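Local coordinates for ParB domain protein nuclease (Sulfolobus solfataricus, PDB 5K5D) that probably acts in archaeal DNA segregation as a ParB-like partition protein and may have nuclease activity, at residues B[23-28]-B[61-66]. The protein carries 4 engineered substitutions. Sequence-based numbering, arbitrary orientation.
Sequences DEFKTM and DGYTRL. Engineered in segment 23-28: Met28 (natural residue Leu).
The hydroxyl oxygen of Tyr63 is gripped by two backbone groups, the carbonyl of Leu59 and the amide of Asp22; it lies 3.8 Å from Phe25 CB, and beside the edge of the Phe25 ring, near that ring's plane. Pinned there, the phenol illustrates how an aromatic side chain can join a short, weakly bonded helical turn to the start of helix 63-71 although segments 23-28 and 61-66 share no hydrogen bond. One face of the Tyr63 ring lies against the backbone of Lys26, whose CA sits 3.7 Å from the ring centroid and 6° off the normal, a nearly axial CH-pi contact. Lys26 N approaches the same face near CE1, while Lys26 CB covers CE2 at 3.8 Å. With Lys26 CG anti to the backbone N (chi1 177°) and the rest of the chain extended, the aliphatic stem crosses the tyrosine at about a right angle, and its ammonium travels on to a salt bridge with Glu21. Phe25 takes a different course: its CB packs 3.8 Å from Tyr63 CE1, but its ring turns away to meet Arg90, Ala93 and Ile97 of helix 90-99.

Just before the tyrosine in sequence, Gly62 is the N-cap residue of helix 63-71, and Arg65 NH2 closes a 3.0 Å salt bridge on Asp61 OD2. A citrate, probably from the crystallisation liquor, accepts hydrogen bonds from the backbone N-H groups of Gly62, Tyr63 and Arg65, consistent with an anion pocket at this helix start. Within the ParB-like N-terminal region, the contact thus couples directional bonds at the hydroxyl, which restrain the ring, to dispersion and CH-pi attraction across its face.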
loop_
_atom_site.group_PDB
_atom_site.type_symbol
_atom_site.label_atom_id
_atom_site.label_comp_id
_atom_site.label_asym_id
_atom_site.label_seq_id
_atom_site.Cartn_x
_atom_site.Cartn_y
_atom_site.Cartn_z
ATOM N N ASP B 23 4.182 -3.023 16.359
ATOM C CA ASP B 23 3.871 -4.181 15.531
ATOM C C ASP B 23 3.158 -3.814 14.234
ATOM O O ASP B 23 3.248 -4.540 13.244
ATOM C CB ASP B 23 3.076 -5.220 16.316
ATOM C CG ASP B 23 3.651 -6.609 16.168
ATOM O OD1 ASP B 23 3.194 -7.353 15.272
ATOM O OD2 ASP B 23 4.581 -6.947 16.935
ATOM N N GLU B 24 2.464 -2.681 14.230
ATOM C CA GLU B 24 1.800 -2.230 13.018
ATOM C C GLU B 24 2.827 -1.730 12.012
ATOM O O GLU B 24 2.799 -2.117 10.846
ATOM C CB GLU B 24 0.783 -1.128 13.312
ATOM C CG GLU B 24 -0.140 -0.846 12.138
ATOM C CD GLU B 24 -0.564 0.605 12.053
ATOM O OE1 GLU B 24 0.290 1.487 12.275
ATOM O OE2 GLU B 24 -1.752 0.864 11.764
ATOM N N PHE B 25 3.726 -0.863 12.464
ATOM C CA PHE B 25 4.762 -0.333 11.586
ATOM C C PHE B 25 5.660 -1.465 11.127
ATOM O O PHE B 25 6.179 -1.452 10.010
ATOM C CB PHE B 25 5.588 0.732 12.304
ATOM C CG PHE B 25 4.776 1.892 12.798
ATOM C CD1 PHE B 25 5.193 2.634 13.895
ATOM C CD2 PHE B 25 3.588 2.240 12.171
ATOM C CE1 PHE B 25 4.441 3.702 14.353
ATOM C CE2 PHE B 25 2.832 3.307 12.625
ATOM C CZ PHE B 25 3.257 4.038 13.717
ATOM N N LYS B 26 5.824 -2.451 12.000
ATOM C CA LYS B 26 6.677 -3.600 11.725
ATOM C C LYS B 26 6.182 -4.393 10.524
ATOM O O LYS B 26 6.967 -5.040 9.835
ATOM C CB LYS B 26 6.746 -4.509 12.949
ATOM C CG LYS B 26 7.560 -5.775 12.743
ATOM C CD LYS B 26 7.604 -6.593 14.024
ATOM C CE LYS B 26 8.576 -7.754 13.910
ATOM N NZ LYS B 26 8.673 -8.510 15.189
ATOM N N THR B 27 4.880 -4.331 10.268
ATOM C CA THR B 27 4.283 -5.123 9.204
ATOM C C THR B 27 3.676 -4.279 8.092
ATOM O O THR B 27 3.013 -4.811 7.207
ATOM C CB THR B 27 3.200 -6.069 9.752
ATOM O OG1 THR B 27 2.104 -5.299 10.267
ATOM C CG2 THR B 27 3.778 -6.952 10.856
HETATM N N MSE B 28 3.907 -2.970 8.132
HETATM C CA MSE B 28 3.399 -2.067 7.098
HETATM C C MSE B 28 3.884 -2.448 5.704
HETATM O O MSE B 28 3.085 -2.596 4.774
HETATM C CB MSE B 28 3.797 -0.618 7.391
HETATM C CG MSE B 28 2.852 0.114 8.330
HETATM SE SE MSE B 28 1.015 0.152 7.664
HETATM C CE MSE B 28 1.372 0.653 5.821
ATOM N N ASP B 61 10.496 3.282 10.727
ATOM C CA ASP B 61 11.008 2.658 9.521
ATOM C C ASP B 61 12.392 2.060 9.764
ATOM O O ASP B 61 13.274 2.721 10.311
ATOM C CB ASP B 61 11.109 3.689 8.404
ATOM C CG ASP B 61 11.460 3.068 7.082
ATOM O OD1 ASP B 61 10.752 2.123 6.676
ATOM O OD2 ASP B 61 12.444 3.512 6.454
ATOM N N GLY B 62 12.577 0.810 9.354
ATOM C CA GLY B 62 13.885 0.184 9.414
ATOM C C GLY B 62 13.910 -1.090 10.230
ATOM O O GLY B 62 14.908 -1.395 10.881
ATOM N N TYR B 63 12.818 -1.845 10.186
ATOM C CA TYR B 63 12.687 -3.035 11.021
ATOM C C TYR B 63 13.605 -4.180 10.604
ATOM O O TYR B 63 14.200 -4.846 11.446
ATOM C CB TYR B 63 11.226 -3.487 11.095
ATOM C CG TYR B 63 10.420 -2.644 12.055
ATOM C CD1 TYR B 63 9.833 -1.451 11.646
ATOM C CD2 TYR B 63 10.274 -3.026 13.379
ATOM C CE1 TYR B 63 9.113 -0.670 12.530
ATOM C CE2 TYR B 63 9.555 -2.257 14.267
ATOM C CZ TYR B 63 8.977 -1.080 13.840
ATOM O OH TYR B 63 8.259 -0.317 14.733
ATOM N N THR B 64 13.723 -4.410 9.307
ATOM C CA THR B 64 14.644 -5.429 8.834
ATOM C C THR B 64 16.080 -5.024 9.173
ATOM O O THR B 64 16.811 -5.784 9.811
ATOM C CB THR B 64 14.472 -5.694 7.326
ATOM O OG1 THR B 64 13.156 -6.211 7.086
ATOM C CG2 THR B 64 15.499 -6.700 6.834
ATOM N N ARG B 65 16.468 -3.819 8.767
ATOM C CA ARG B 65 17.793 -3.288 9.071
ATOM C C ARG B 65 18.157 -3.419 10.548
ATOM O O ARG B 65 19.265 -3.830 10.885
ATOM C CB ARG B 65 17.901 -1.829 8.630
ATOM C CG ARG B 65 17.891 -1.640 7.126
ATOM C CD ARG B 65 17.891 -0.169 6.752
ATOM N NE ARG B 65 16.599 0.459 7.001
ATOM C CZ ARG B 65 16.329 1.738 6.767
ATOM N NH1 ARG B 65 17.270 2.538 6.280
ATOM N NH2 ARG B 65 15.120 2.222 7.019
ATOM N N LEU B 66 17.232 -3.064 11.433
ATOM C CA LEU B 66 17.488 -3.186 12.863
ATOM C C LEU B 66 17.718 -4.644 13.248
ATOM O O LEU B 66 18.606 -4.954 14.046
ATOM C CB LEU B 66 16.335 -2.607 13.689
ATOM C CG LEU B 66 16.557 -2.729 15.201
ATOM C CD1 LEU B 66 17.771 -1.920 15.631
ATOM C CD2 LEU B 66 15.332 -2.312 15.995
#